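Local coordinates for diaminobutyrate-pyruvate transaminase and L-2,4-diaminobutyrate decarboxylase (Vibrio parahaemolyticus, PDB 2QMA), which probably uses pyridoxal 5'-phosphate to decarboxylate L-2,4-diaminobutyrate in the C-terminal domain described here, the full-length protein probably also carrying a transaminase activity, at residues 176-181 and 288-293; 200-205 and 256-261; 244-249 and 284-289. All blocks are in the same frame, centred on the assembly; numbering follows the deposited sequence.

Contact 1. Residues 176-181 and 288-293; sequences MLARDW and DMWMHV
A178 and W290 have the nearest CA atoms, 5.9 Å apart, between a helix and a strand that run almost exactly antiparallel: the axes of 176-181 and 290-293 come within 9.2 Å, with 176° between their directions. This is the layered alpha/beta packing of the large domain in fold-type I pyridoxal phosphate enzymes, in which helices flank a mixed seven-stranded sheet. No hydrogen bond crosses between 176-181 and 288-293, although one between H292 NE2 and N171 OD1 ties helix to strand just beyond; aromatic surface does the work instead. With CG anti to the backbone N (chi1 -176°), the W290 indole leaves the strand and slides beneath the helix. A178 presses its methyl group on one face of that indole, a CH-pi contact with CB 3.6 Å from the centroid of the five-membered ring. L177 CB meets the outer corner of the same indole, 3.7 Å from W290 CH2. One turn further on, W181 turns its own face to the edge of W290; the planes meet at 70° in a T-shaped stack. Beyond the stack W181 CH2 lies 3.7 Å from D288 O, the carbonyl of the residue that closes a Schellman motif. W290 NE1 is hydrogen-bonded to S318 OG, and H317 stacks on its ring. R179, which starts out away from 288-293, forms a salt bridge to D180 OD1 with NE and NH2 and also bonds to S220 O and W221 O of the second subunit. Between the two indoles, W290 CE3 stands over the face of W181, 3.5 Å from its CG.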
HETATM    1  N   MSE A 176      13.600 -10.576   3.979  1.00  8.71           N
HETATM    2  CA  MSE A 176      13.149 -11.108   5.276  1.00 10.36           C
HETATM    3  C   MSE A 176      12.912 -12.622   5.192  1.00  9.33           C
HETATM    4  O   MSE A 176      13.262 -13.357   6.110  1.00  9.70           O
HETATM    5  CB  MSE A 176      11.840 -10.476   5.750  1.00 10.14           C
HETATM    6  CG  MSE A 176      11.593 -10.789   7.222  1.00 12.87           C
HETATM    7 SE   MSE A 176       9.904 -10.004   7.701  0.70 20.23          SE
HETATM    8  CE  MSE A 176      10.489  -8.239   7.253  1.00 20.73           C
ATOM      9  N   LEU A 177      12.304 -13.099   4.107  1.00  8.80           N
ATOM     10  CA  LEU A 177      12.151 -14.576   3.953  1.00  8.51           C
ATOM     11  C   LEU A 177      13.526 -15.228   3.981  1.00  7.98           C
ATOM     12  O   LEU A 177      13.722 -16.243   4.643  1.00  7.61           O
ATOM     13  CB  LEU A 177      11.379 -14.992   2.693  1.00  8.44           C
ATOM     14  CG  LEU A 177       9.896 -14.592   2.746  1.00 10.35           C
ATOM     15  CD1 LEU A 177       9.286 -14.845   1.356  1.00  8.63           C
ATOM     16  CD2 LEU A 177       9.161 -15.327   3.859  1.00 11.04           C
ATOM     17  N   ALA A 178      14.483 -14.609   3.302  1.00  7.74           N
ATOM     18  CA  ALA A 178      15.861 -15.156   3.259  1.00  9.46           C
ATOM     19  C   ALA A 178      16.471 -15.212   4.658  1.00  9.79           C
ATOM     20  O   ALA A 178      17.121 -16.173   4.991  1.00  9.57           O
ATOM     21  CB  ALA A 178      16.733 -14.333   2.321  1.00  9.62           C
ATOM     22  N   ARG A 179      16.252 -14.151   5.424  1.00 10.24           N
ATOM     23  CA  ARG A 179      16.748 -14.023   6.786  1.00 10.29           C
ATOM     24  C   ARG A 179      16.221 -15.198   7.637  1.00 10.10           C
ATOM     25  O   ARG A 179      17.008 -15.902   8.249  1.00 11.78           O
ATOM     26  CB  ARG A 179      16.357 -12.644   7.374  1.00 10.48           C
ATOM     27  CG  ARG A 179      16.759 -12.503   8.858  1.00  8.95           C
ATOM     28  CD  ARG A 179      15.890 -11.390   9.537  1.00 12.50           C
ATOM     29  NE  ARG A 179      14.485 -11.798   9.742  1.00 10.36           N
ATOM     30  CZ  ARG A 179      13.542 -11.052  10.322  1.00  9.66           C
ATOM     31  NH1 ARG A 179      13.835  -9.825  10.804  1.00  9.52           N
ATOM     32  NH2 ARG A 179      12.294 -11.532  10.474  1.00  8.95           N
ATOM     33  N   ASP A 180      14.917 -15.455   7.610  1.00 11.17           N
ATOM     34  CA  ASP A 180      14.323 -16.526   8.413  1.00 10.32           C
ATOM     35  C   ASP A 180      14.760 -17.891   7.842  1.00 11.80           C
ATOM     36  O   ASP A 180      14.964 -18.870   8.593  1.00 12.09           O
ATOM     37  CB  ASP A 180      12.802 -16.392   8.388  1.00 11.64           C
ATOM     38  CG  ASP A 180      12.287 -15.229   9.229  1.00 12.13           C
ATOM     39  OD1 ASP A 180      13.028 -14.245   9.518  1.00 10.82           O
ATOM     40  OD2 ASP A 180      11.116 -15.278   9.572  1.00 16.49           O
ATOM     41  N   TRP A 181      14.908 -17.961   6.521  1.00 12.02           N
ATOM     42  CA  TRP A 181      15.262 -19.224   5.836  1.00 12.73           C
ATOM     43  C   TRP A 181      16.649 -19.694   6.331  1.00 13.30           C
ATOM     44  O   TRP A 181      16.853 -20.887   6.652  1.00 12.58           O
ATOM     45  CB  TRP A 181      15.205 -19.000   4.306  1.00 13.32           C
ATOM     46  CG  TRP A 181      15.788 -20.062   3.416  1.00 11.91           C
ATOM     47  CD1 TRP A 181      15.173 -21.158   2.915  1.00 14.49           C
ATOM     48  CD2 TRP A 181      17.111 -20.064   2.907  1.00 14.80           C
ATOM     49  NE1 TRP A 181      16.043 -21.867   2.113  1.00 14.45           N
ATOM     50  CE2 TRP A 181      17.246 -21.205   2.091  1.00 14.63           C
ATOM     51  CE3 TRP A 181      18.199 -19.189   3.050  1.00 10.67           C
ATOM     52  CZ2 TRP A 181      18.437 -21.502   1.401  1.00 14.78           C
ATOM     53  CZ3 TRP A 181      19.385 -19.489   2.381  1.00 14.44           C
ATOM     54  CH2 TRP A 181      19.494 -20.658   1.583  1.00 14.15           C
ATOM     55  N   ASP A 288      25.288 -21.855  -1.049  1.00 13.37           N
ATOM     56  CA  ASP A 288      24.102 -22.132  -0.255  1.00 14.96           C
ATOM     57  C   ASP A 288      23.399 -20.864   0.208  1.00 13.86           C
ATOM     58  O   ASP A 288      23.169 -20.692   1.408  1.00 13.40           O
ATOM     59  CB  ASP A 288      24.462 -23.045   0.931  1.00 17.29           C
ATOM     60  CG  ASP A 288      24.508 -24.498   0.499  1.00 22.74           C
ATOM     61  OD1 ASP A 288      23.429 -25.015   0.082  1.00 31.98           O
ATOM     62  OD2 ASP A 288      25.609 -25.081   0.496  1.00 30.37           O
HETATM   63  N   MSE A 289      23.115 -19.970  -0.751  1.00 13.31           N
HETATM   64  CA  MSE A 289      22.418 -18.674  -0.484  1.00 11.60           C
HETATM   65  C   MSE A 289      21.066 -18.617  -1.165  1.00 10.61           C
HETATM   66  O   MSE A 289      20.775 -19.345  -2.116  1.00 10.38           O
HETATM   67  CB  MSE A 289      23.258 -17.436  -0.964  1.00 11.38           C
HETATM   68  CG  MSE A 289      24.748 -17.439  -0.540  1.00 10.14           C
HETATM   69 SE   MSE A 289      25.772 -15.939  -1.167  0.70 17.40          SE
HETATM   70  CE  MSE A 289      25.717 -16.318  -3.076  1.00 13.73           C
ATOM     71  N   TRP A 290      20.262 -17.682  -0.682  1.00 10.43           N
ATOM     72  CA  TRP A 290      19.001 -17.252  -1.310  1.00 11.25           C
ATOM     73  C   TRP A 290      19.278 -16.146  -2.354  1.00 10.72           C
ATOM     74  O   TRP A 290      19.816 -15.091  -2.004  1.00 10.71           O
ATOM     75  CB  TRP A 290      18.178 -16.640  -0.183  1.00 10.73           C
ATOM     76  CG  TRP A 290      16.833 -16.206  -0.530  1.00 12.51           C
ATOM     77  CD1 TRP A 290      16.472 -15.097  -1.294  1.00 11.50           C
ATOM     78  CD2 TRP A 290      15.607 -16.803  -0.082  1.00 11.27           C
ATOM     79  NE1 TRP A 290      15.097 -15.019  -1.368  1.00 12.64           N
ATOM     80  CE2 TRP A 290      14.542 -16.033  -0.628  1.00 13.55           C
ATOM     81  CE3 TRP A 290      15.305 -17.923   0.709  1.00 13.32           C
ATOM     82  CZ2 TRP A 290      13.185 -16.365  -0.426  1.00 12.54           C
ATOM     83  CZ3 TRP A 290      13.978 -18.236   0.923  1.00 14.25           C
ATOM     84  CH2 TRP A 290      12.931 -17.471   0.357  1.00 14.96           C
HETATM   85  N   MSE A 291      18.871 -16.361  -3.609  1.00  9.92           N
HETATM   86  CA  MSE A 291      18.985 -15.324  -4.605  1.00 11.07           C
HETATM   87  C   MSE A 291      17.645 -14.651  -4.708  1.00 10.94           C
HETATM   88  O   MSE A 291      16.627 -15.296  -5.020  1.00 11.99           O
HETATM   89  CB  MSE A 291      19.382 -15.825  -5.992  1.00 10.63           C
HETATM   90  CG  MSE A 291      19.321 -14.569  -7.006  1.00 12.02           C
HETATM   91 SE   MSE A 291      19.936 -15.021  -8.801  0.70 15.39          SE
HETATM   92  CE  MSE A 291      18.458 -16.111  -9.415  1.00 11.49           C
ATOM     93  N   HIS A 292      17.669 -13.361  -4.443  1.00  8.60           N
ATOM     94  CA  HIS A 292      16.494 -12.507  -4.606  1.00  8.90           C
ATOM     95  C   HIS A 292      16.732 -11.685  -5.864  1.00  8.93           C
ATOM     96  O   HIS A 292      17.772 -10.998  -5.981  1.00 10.87           O
ATOM     97  CB  HIS A 292      16.239 -11.614  -3.357  1.00  7.88           C
ATOM     98  CG  HIS A 292      15.170 -10.580  -3.603  1.00  9.35           C
ATOM     99  ND1 HIS A 292      13.828 -10.890  -3.663  1.00 10.16           N
ATOM    100  CD2 HIS A 292      15.259  -9.244  -3.863  1.00 11.72           C
ATOM    101  CE1 HIS A 292      13.133  -9.802  -3.951  1.00 10.47           C
ATOM    102  NE2 HIS A 292      13.969  -8.780  -4.039  1.00 10.95           N
ATOM    103  N   VAL A 293      15.778 -11.724  -6.800  1.00  7.90           N
ATOM    104  CA  VAL A 293      15.904 -10.907  -8.031  1.00  8.84           C
ATOM    105  C   VAL A 293      15.086  -9.622  -7.879  1.00  9.24           C
ATOM    106  O   VAL A 293      13.869  -9.682  -7.732  1.00  9.09           O
ATOM    107  CB  VAL A 293      15.506 -11.666  -9.318  1.00  8.94           C
ATOM    108  CG1 VAL A 293      15.510 -10.636 -10.527  1.00  9.98           C
ATOM    109  CG2 VAL A 293      16.456 -12.845  -9.571  1.00  7.94           C
TER

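Contact 2. Residues 200-205 and 256-261; sequences ADKLRI and GLIPFA
F260 places CG between its backbone N and carbonyl carbon (chi1 74°), which brings the ring against L203 and I205, while R204 bends at chi2 (-64°) and folds its guanidinium back beside L257. Both belong to a parallel strand pair, 203-208 with 258-265, interrupted by a beta bulge in the large-domain sheet. L203 pairs with I258 and R204 with P259, but I205 pairs with A261, leaving F260 as the extra residue. Three backbone bonds hold the register: I258 N to K202 O (2.9 Å), R204 N to I258 O (3.0 Å) and F260 N to R204 O (3.0 Å). R204 thus spends its N on I258 and its O on F260, and its pairing with P259 asks no N-H of the proline. On the face of L203 and I205, F260 CE2 lies 3.7 Å from L203 CB and F260 CZ 3.7 Å from I205 CG1; helix 167-187 covers L203 and F260, and helix 214-221 covers I205. On the other face R204 NH1 bonds, in the guanidinium plane, to both D201 O and L203 O, which fixes the rotation of the group. Over one face of that guanidinium, off-centre toward the rim, lies L257 CD2, 3.6 Å from R204 NH2.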
ATOM      1  N   ALA A 200      23.547 -13.730  14.239  1.00 16.20           N
ATOM      2  CA  ALA A 200      23.005 -12.749  13.261  1.00 15.80           C
ATOM      3  C   ALA A 200      24.022 -11.686  12.817  1.00 15.26           C
ATOM      4  O   ALA A 200      23.923 -11.147  11.708  1.00 14.28           O
ATOM      5  CB  ALA A 200      21.759 -12.042  13.817  1.00 16.22           C
ATOM      6  N   ASP A 201      24.936 -11.332  13.718  1.00 14.17           N
ATOM      7  CA  ASP A 201      25.916 -10.263  13.454  1.00 15.02           C
ATOM      8  C   ASP A 201      26.855 -10.644  12.297  1.00 13.52           C
ATOM      9  O   ASP A 201      27.533  -9.804  11.714  1.00 13.54           O
ATOM     10  CB  ASP A 201      26.714  -9.970  14.713  1.00 16.83           C
ATOM     11  CG  ASP A 201      27.745 -11.080  15.050  1.00 20.99           C
ATOM     12  OD1 ASP A 201      27.378 -12.254  15.345  1.00 26.40           O
ATOM     13  OD2 ASP A 201      28.954 -10.760  15.031  1.00 31.47           O
ATOM     14  N   LYS A 202      26.892 -11.936  12.002  1.00 13.47           N
ATOM     15  CA  LYS A 202      27.720 -12.449  10.927  1.00 13.14           C
ATOM     16  C   LYS A 202      27.012 -12.476   9.579  1.00 12.11           C
ATOM     17  O   LYS A 202      27.673 -12.631   8.564  1.00 10.59           O
ATOM     18  CB  LYS A 202      28.233 -13.854  11.271  1.00 13.89           C
ATOM     19  CG  LYS A 202      29.316 -13.860  12.321  1.00 17.17           C
ATOM     20  CD  LYS A 202      29.282 -15.205  13.042  1.00 22.62           C
ATOM     21  CE  LYS A 202      30.641 -15.595  13.553  1.00 25.08           C
ATOM     22  NZ  LYS A 202      30.779 -15.139  14.941  1.00 28.18           N
ATOM     23  N   LEU A 203      25.682 -12.427   9.591  1.00 11.22           N
ATOM     24  CA  LEU A 203      24.920 -12.597   8.359  1.00 11.39           C
ATOM     25  C   LEU A 203      25.199 -11.454   7.389  1.00 10.67           C
ATOM     26  O   LEU A 203      25.336 -10.273   7.798  1.00 12.37           O
ATOM     27  CB  LEU A 203      23.410 -12.682   8.659  1.00 10.45           C
ATOM     28  CG  LEU A 203      22.996 -13.913   9.507  1.00  9.03           C
ATOM     29  CD1 LEU A 203      21.509 -13.804   9.930  1.00 12.39           C
ATOM     30  CD2 LEU A 203      23.196 -15.214   8.757  1.00  8.35           C
ATOM     31  N   ARG A 204      25.306 -11.798   6.111  1.00 10.89           N
ATOM     32  CA  ARG A 204      25.625 -10.793   5.096  1.00 10.48           C
ATOM     33  C   ARG A 204      24.763 -10.988   3.851  1.00 10.27           C
ATOM     34  O   ARG A 204      24.564 -12.122   3.393  1.00 10.00           O
ATOM     35  CB  ARG A 204      27.108 -10.835   4.678  1.00 10.66           C
ATOM     36  CG  ARG A 204      28.111 -10.364   5.753  1.00 10.78           C
ATOM     37  CD  ARG A 204      27.925  -8.888   6.119  1.00  8.28           C
ATOM     38  NE  ARG A 204      28.960  -8.437   7.074  1.00  9.69           N
ATOM     39  CZ  ARG A 204      28.849  -8.570   8.387  1.00 14.12           C
ATOM     40  NH1 ARG A 204      27.764  -9.164   8.875  1.00 13.48           N
ATOM     41  NH2 ARG A 204      29.817  -8.122   9.218  1.00 13.18           N
ATOM     42  N   ILE A 205      24.292  -9.862   3.313  1.00  9.38           N
ATOM     43  CA  ILE A 205      23.576  -9.834   2.052  1.00  9.99           C
ATOM     44  C   ILE A 205      24.538  -9.220   1.015  1.00  9.19           C
ATOM     45  O   ILE A 205      25.106  -8.125   1.205  1.00  8.51           O
ATOM     46  CB  ILE A 205      22.352  -8.937   2.138  1.00 10.18           C
ATOM     47  CG1 ILE A 205      21.397  -9.395   3.256  1.00 10.20           C
ATOM     48  CG2 ILE A 205      21.692  -8.760   0.727  1.00  9.28           C
ATOM     49  CD1 ILE A 205      20.421  -8.265   3.740  1.00 12.60           C
ATOM     50  N   GLY A 256      34.736 -15.890   8.981  1.00 20.43           N
ATOM     51  CA  GLY A 256      33.660 -16.222   9.919  1.00 19.73           C
ATOM     52  C   GLY A 256      32.303 -15.571   9.591  1.00 18.01           C
ATOM     53  O   GLY A 256      31.316 -15.797  10.307  1.00 18.59           O
ATOM     54  N   LEU A 257      32.240 -14.781   8.508  1.00 16.02           N
ATOM     55  CA  LEU A 257      30.947 -14.237   8.029  1.00 14.96           C
ATOM     56  C   LEU A 257      30.086 -15.302   7.313  1.00 13.96           C
ATOM     57  O   LEU A 257      30.594 -16.348   6.848  1.00 12.68           O
ATOM     58  CB  LEU A 257      31.156 -12.966   7.169  1.00 14.91           C
ATOM     59  CG  LEU A 257      32.044 -11.880   7.829  1.00 14.40           C
ATOM     60  CD1 LEU A 257      32.296 -10.742   6.839  1.00 17.80           C
ATOM     61  CD2 LEU A 257      31.382 -11.352   9.101  1.00 15.37           C
ATOM     62  N   ILE A 258      28.781 -15.021   7.239  1.00 12.84           N
ATOM     63  CA  ILE A 258      27.785 -15.967   6.723  1.00 13.19           C
ATOM     64  C   ILE A 258      26.992 -15.235   5.587  1.00 12.36           C
ATOM     65  O   ILE A 258      25.949 -14.670   5.821  1.00 10.43           O
ATOM     66  CB  ILE A 258      26.874 -16.508   7.866  1.00 12.34           C
ATOM     67  CG1 ILE A 258      27.708 -17.160   9.006  1.00 14.99           C
ATOM     68  CG2 ILE A 258      25.774 -17.449   7.316  1.00 12.44           C
ATOM     69  CD1 ILE A 258      26.872 -17.580  10.230  1.00 13.18           C
ATOM     70  N   PRO A 259      27.549 -15.210   4.360  1.00 12.46           N
ATOM     71  CA  PRO A 259      26.775 -14.652   3.233  1.00 13.02           C
ATOM     72  C   PRO A 259      25.564 -15.588   3.026  1.00 13.15           C
ATOM     73  O   PRO A 259      25.753 -16.772   2.783  1.00 14.28           O
ATOM     74  CB  PRO A 259      27.762 -14.726   2.045  1.00 14.22           C
ATOM     75  CG  PRO A 259      29.132 -14.908   2.687  1.00 12.97           C
ATOM     76  CD  PRO A 259      28.857 -15.730   3.923  1.00 12.80           C
ATOM     77  N   PHE A 260      24.345 -15.083   3.184  1.00 10.37           N
ATOM     78  CA  PHE A 260      23.157 -15.946   3.111  1.00 10.39           C
ATOM     79  C   PHE A 260      22.200 -15.555   1.999  1.00  9.03           C
ATOM     80  O   PHE A 260      21.276 -16.308   1.662  1.00  8.49           O
ATOM     81  CB  PHE A 260      22.392 -15.910   4.457  1.00 10.36           C
ATOM     82  CG  PHE A 260      21.624 -14.625   4.715  1.00 10.18           C
ATOM     83  CD1 PHE A 260      20.267 -14.529   4.399  1.00  9.54           C
ATOM     84  CD2 PHE A 260      22.260 -13.520   5.259  1.00 11.44           C
ATOM     85  CE1 PHE A 260      19.535 -13.331   4.654  1.00 11.06           C
ATOM     86  CE2 PHE A 260      21.577 -12.337   5.495  1.00 10.96           C
ATOM     87  CZ  PHE A 260      20.192 -12.237   5.204  1.00 10.29           C
ATOM     88  N   ALA A 261      22.376 -14.341   1.463  1.00  9.38           N
ATOM     89  CA  ALA A 261      21.511 -13.907   0.387  1.00  8.27           C
ATOM     90  C   ALA A 261      22.265 -13.038  -0.597  1.00  9.12           C
ATOM     91  O   ALA A 261      23.176 -12.293  -0.210  1.00  8.27           O
ATOM     92  CB  ALA A 261      20.303 -13.074   0.925  1.00 10.07           C
TER

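Contact 3. Residues 244-249 and 284-289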
ATOM      1  N   LYS A 244      35.198 -10.880  -9.338  1.00 21.37           N
ATOM      2  CA  LYS A 244      35.693 -11.268  -8.001  1.00 22.36           C
ATOM      3  C   LYS A 244      34.596 -11.721  -7.026  1.00 21.30           C
ATOM      4  O   LYS A 244      34.805 -11.727  -5.817  1.00 21.98           O
ATOM      5  CB  LYS A 244      36.539 -10.123  -7.402  1.00 24.16           C
ATOM      6  CG  LYS A 244      37.629  -9.600  -8.345  1.00 25.99           C
ATOM      7  CD  LYS A 244      38.595 -10.716  -8.805  1.00 31.32           C
ATOM      8  CE  LYS A 244      39.814 -10.166  -9.541  1.00 31.48           C
ATOM      9  NZ  LYS A 244      40.773 -11.265  -9.847  1.00 37.13           N
ATOM     10  N   LEU A 245      33.437 -12.113  -7.548  1.00 18.93           N
ATOM     11  CA  LEU A 245      32.299 -12.308  -6.718  1.00 16.26           C
ATOM     12  C   LEU A 245      32.582 -13.563  -5.914  1.00 16.63           C
ATOM     13  O   LEU A 245      32.416 -13.561  -4.692  1.00 16.14           O
ATOM     14  CB  LEU A 245      31.014 -12.417  -7.554  1.00 17.02           C
ATOM     15  CG  LEU A 245      29.743 -12.968  -6.869  1.00 15.85           C
ATOM     16  CD1 LEU A 245      29.369 -12.123  -5.597  1.00 14.41           C
ATOM     17  CD2 LEU A 245      28.558 -13.062  -7.845  1.00 15.51           C
ATOM     18  N   ASP A 246      33.050 -14.620  -6.587  1.00 15.64           N
ATOM     19  CA  ASP A 246      33.366 -15.861  -5.869  1.00 16.19           C
ATOM     20  C   ASP A 246      34.387 -15.623  -4.761  1.00 16.77           C
ATOM     21  O   ASP A 246      34.186 -16.101  -3.671  1.00 16.03           O
ATOM     22  CB  ASP A 246      33.804 -16.971  -6.803  1.00 15.34           C
ATOM     23  CG  ASP A 246      33.969 -18.293  -6.086  1.00 17.82           C
ATOM     24  OD1 ASP A 246      32.961 -18.921  -5.707  1.00 14.23           O
ATOM     25  OD2 ASP A 246      35.118 -18.699  -5.892  1.00 16.62           O
ATOM     26  N   GLU A 247      35.469 -14.877  -5.043  1.00 18.18           N
ATOM     27  CA  GLU A 247      36.516 -14.639  -4.037  1.00 20.02           C
ATOM     28  C   GLU A 247      36.043 -13.746  -2.852  1.00 19.25           C
ATOM     29  O   GLU A 247      36.447 -13.984  -1.714  1.00 18.74           O
ATOM     30  CB  GLU A 247      37.851 -14.138  -4.663  1.00 20.56           C
ATOM     31  CG  GLU A 247      37.838 -12.717  -5.183  1.00 24.13           C
ATOM     32  CD  GLU A 247      39.260 -12.086  -5.397  1.00 26.15           C
ATOM     33  OE1 GLU A 247      40.325 -12.757  -5.207  1.00 32.63           O
ATOM     34  OE2 GLU A 247      39.300 -10.896  -5.764  1.00 33.32           O
ATOM     35  N   VAL A 248      35.195 -12.747  -3.125  1.00 18.79           N
ATOM     36  CA  VAL A 248      34.592 -11.896  -2.082  1.00 18.41           C
ATOM     37  C   VAL A 248      33.759 -12.763  -1.110  1.00 17.36           C
ATOM     38  O   VAL A 248      33.865 -12.622   0.109  1.00 16.84           O
ATOM     39  CB  VAL A 248      33.748 -10.728  -2.697  1.00 18.55           C
ATOM     40  CG1 VAL A 248      32.739 -10.169  -1.696  1.00 21.46           C
ATOM     41  CG2 VAL A 248      34.677  -9.574  -3.172  1.00 20.80           C
ATOM     42  N   ILE A 249      32.943 -13.658  -1.657  1.00 15.00           N
ATOM     43  CA  ILE A 249      32.147 -14.537  -0.838  1.00 14.15           C
ATOM     44  C   ILE A 249      33.066 -15.507  -0.070  1.00 14.77           C
ATOM     45  O   ILE A 249      32.906 -15.687   1.139  1.00 13.55           O
ATOM     46  CB  ILE A 249      31.143 -15.306  -1.695  1.00 12.71           C
ATOM     47  CG1 ILE A 249      30.145 -14.330  -2.279  1.00 10.43           C
ATOM     48  CG2 ILE A 249      30.419 -16.381  -0.826  1.00 14.69           C
ATOM     49  CD1 ILE A 249      29.321 -14.865  -3.415  1.00 14.06           C
ATOM     50  N   ALA A 284      24.728 -18.788  -5.687  1.00  9.19           N
ATOM     51  CA  ALA A 284      23.779 -19.156  -4.656  1.00  9.29           C
ATOM     52  C   ALA A 284      23.743 -20.689  -4.480  1.00 10.68           C
ATOM     53  O   ALA A 284      23.688 -21.168  -3.345  1.00 10.26           O
ATOM     54  CB  ALA A 284      22.340 -18.578  -4.984  1.00  8.18           C
ATOM     55  N   VAL A 285      23.837 -21.467  -5.574  1.00 11.48           N
ATOM     56  CA  VAL A 285      23.945 -22.952  -5.416  1.00 12.03           C
ATOM     57  C   VAL A 285      25.272 -23.304  -4.705  1.00 10.53           C
ATOM     58  O   VAL A 285      25.284 -24.005  -3.724  1.00  9.35           O
ATOM     59  CB  VAL A 285      23.834 -23.717  -6.812  1.00 12.38           C
ATOM     60  CG1 VAL A 285      24.210 -25.204  -6.689  1.00 13.77           C
ATOM     61  CG2 VAL A 285      22.425 -23.576  -7.403  1.00 14.25           C
ATOM     62  N   LYS A 286      26.397 -22.751  -5.183  1.00 11.87           N
ATOM     63  CA  LYS A 286      27.721 -23.097  -4.629  1.00 12.11           C
ATOM     64  C   LYS A 286      27.832 -22.749  -3.149  1.00 11.62           C
ATOM     65  O   LYS A 286      28.311 -23.565  -2.362  1.00 10.72           O
ATOM     66  CB  LYS A 286      28.848 -22.378  -5.377  1.00 12.41           C
ATOM     67  CG  LYS A 286      30.239 -22.822  -4.866  1.00 14.12           C
ATOM     68  CD  LYS A 286      31.351 -22.064  -5.497  1.00 13.18           C
ATOM     69  CE  LYS A 286      32.732 -22.664  -5.088  1.00 10.97           C
ATOM     70  NZ  LYS A 286      33.805 -21.697  -5.519  1.00 14.28           N
ATOM     71  N   HIS A 287      27.385 -21.547  -2.804  1.00 11.33           N
ATOM     72  CA  HIS A 287      27.521 -20.951  -1.458  1.00 11.60           C
ATOM     73  C   HIS A 287      26.295 -21.113  -0.572  1.00 12.60           C
ATOM     74  O   HIS A 287      26.307 -20.683   0.550  1.00 12.65           O
ATOM     75  CB  HIS A 287      28.015 -19.506  -1.572  1.00 11.84           C
ATOM     76  CG  HIS A 287      29.365 -19.407  -2.233  1.00 13.28           C
ATOM     77  ND1 HIS A 287      30.513 -19.873  -1.630  1.00 12.87           N
ATOM     78  CD2 HIS A 287      29.744 -18.916  -3.437  1.00 15.30           C
ATOM     79  CE1 HIS A 287      31.550 -19.643  -2.421  1.00 14.48           C
ATOM     80  NE2 HIS A 287      31.111 -19.064  -3.524  1.00 13.48           N
ATOM     81  N   ASP A 288      25.288 -21.855  -1.049  1.00 13.37           N
ATOM     82  CA  ASP A 288      24.102 -22.132  -0.255  1.00 14.96           C
ATOM     83  C   ASP A 288      23.399 -20.864   0.208  1.00 13.86           C
ATOM     84  O   ASP A 288      23.169 -20.692   1.408  1.00 13.40           O
ATOM     85  CB  ASP A 288      24.462 -23.045   0.931  1.00 17.29           C
ATOM     86  CG  ASP A 288      24.508 -24.498   0.499  1.00 22.74           C
ATOM     87  OD1 ASP A 288      23.429 -25.015   0.082  1.00 31.98           O
ATOM     88  OD2 ASP A 288      25.609 -25.081   0.496  1.00 30.37           O
HETATM   89  N   MSE A 289      23.115 -19.970  -0.751  1.00 13.31           N
HETATM   90  CA  MSE A 289      22.418 -18.674  -0.484  1.00 11.60           C
HETATM   91  C   MSE A 289      21.066 -18.617  -1.165  1.00 10.61           C
HETATM   92  O   MSE A 289      20.775 -19.345  -2.116  1.00 10.38           O
HETATM   93  CB  MSE A 289      23.258 -17.436  -0.964  1.00 11.38           C
HETATM   94  CG  MSE A 289      24.748 -17.439  -0.540  1.00 10.14           C
HETATM   95 SE   MSE A 289      25.772 -15.939  -1.167  0.70 17.40          SE
HETATM   96  CE  MSE A 289      25.717 -16.318  -3.076  1.00 13.73           C
TER
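D246 OD1 is the polar centre of this meeting between helices 245-254 and 277-287, accepting two bonds at once. H287 NE2 donates to it at 2.9 Å, with the oxygen near the plane of the imidazole, and K286 NZ forms a salt bridge to the same OD1, also at 2.9 Å. The two donors come from opposite faces of the carboxylate plane, so the group is clasped between them. K286 gets there on a fully extended chain, and H287 on a ring packed from both sides: I249 CG2 sits over the centre of one face, 3.5 Å from the ring centroid in a CH-pi contact, and K286 CG lies over the centre of the other. Further in, I249 CD1 and CE of M289, a selenomethionine, meet tip to tip at 3.9 Å, next to P259 of the sheet. The second shell steadies the imidazole at its other nitrogen, where ND1 is hydrogen-bonded to K253 NZ, one turn beyond I249 on the same helix. With NE2 as donor to a carboxylate and ND1 engaged by a lysine, the ring is probably neutral and held in one tautomer, while K286 and the NE2 donor would help to keep D246 ionised.

Overall arrangement
The three contacts cluster in the large domain: contact 1 lies 11 Å from contact 2 and 14 Å from contact 3, and contacts 2 and 3 are 12 Å apart, centre to centre. Along the chain come 176-181, 200-205, 244-249, 256-261, then 284-289 and 288-293, which overlap at D288 and M289; contact 2 nests inside contact 1 and alternates with contact 3. Strands 258-265 and 290-295 are sheet neighbours, joined through helix 277-287 in a beta-alpha-beta crossover; W290 N lies 2.9 Å from F260 O, probably a hydrogen bond. The contacts join helix 167-187 on one side, and helices 245-254 and 277-287 on the other, to neighbouring parallel strands, away from the predicted cofactor lysine.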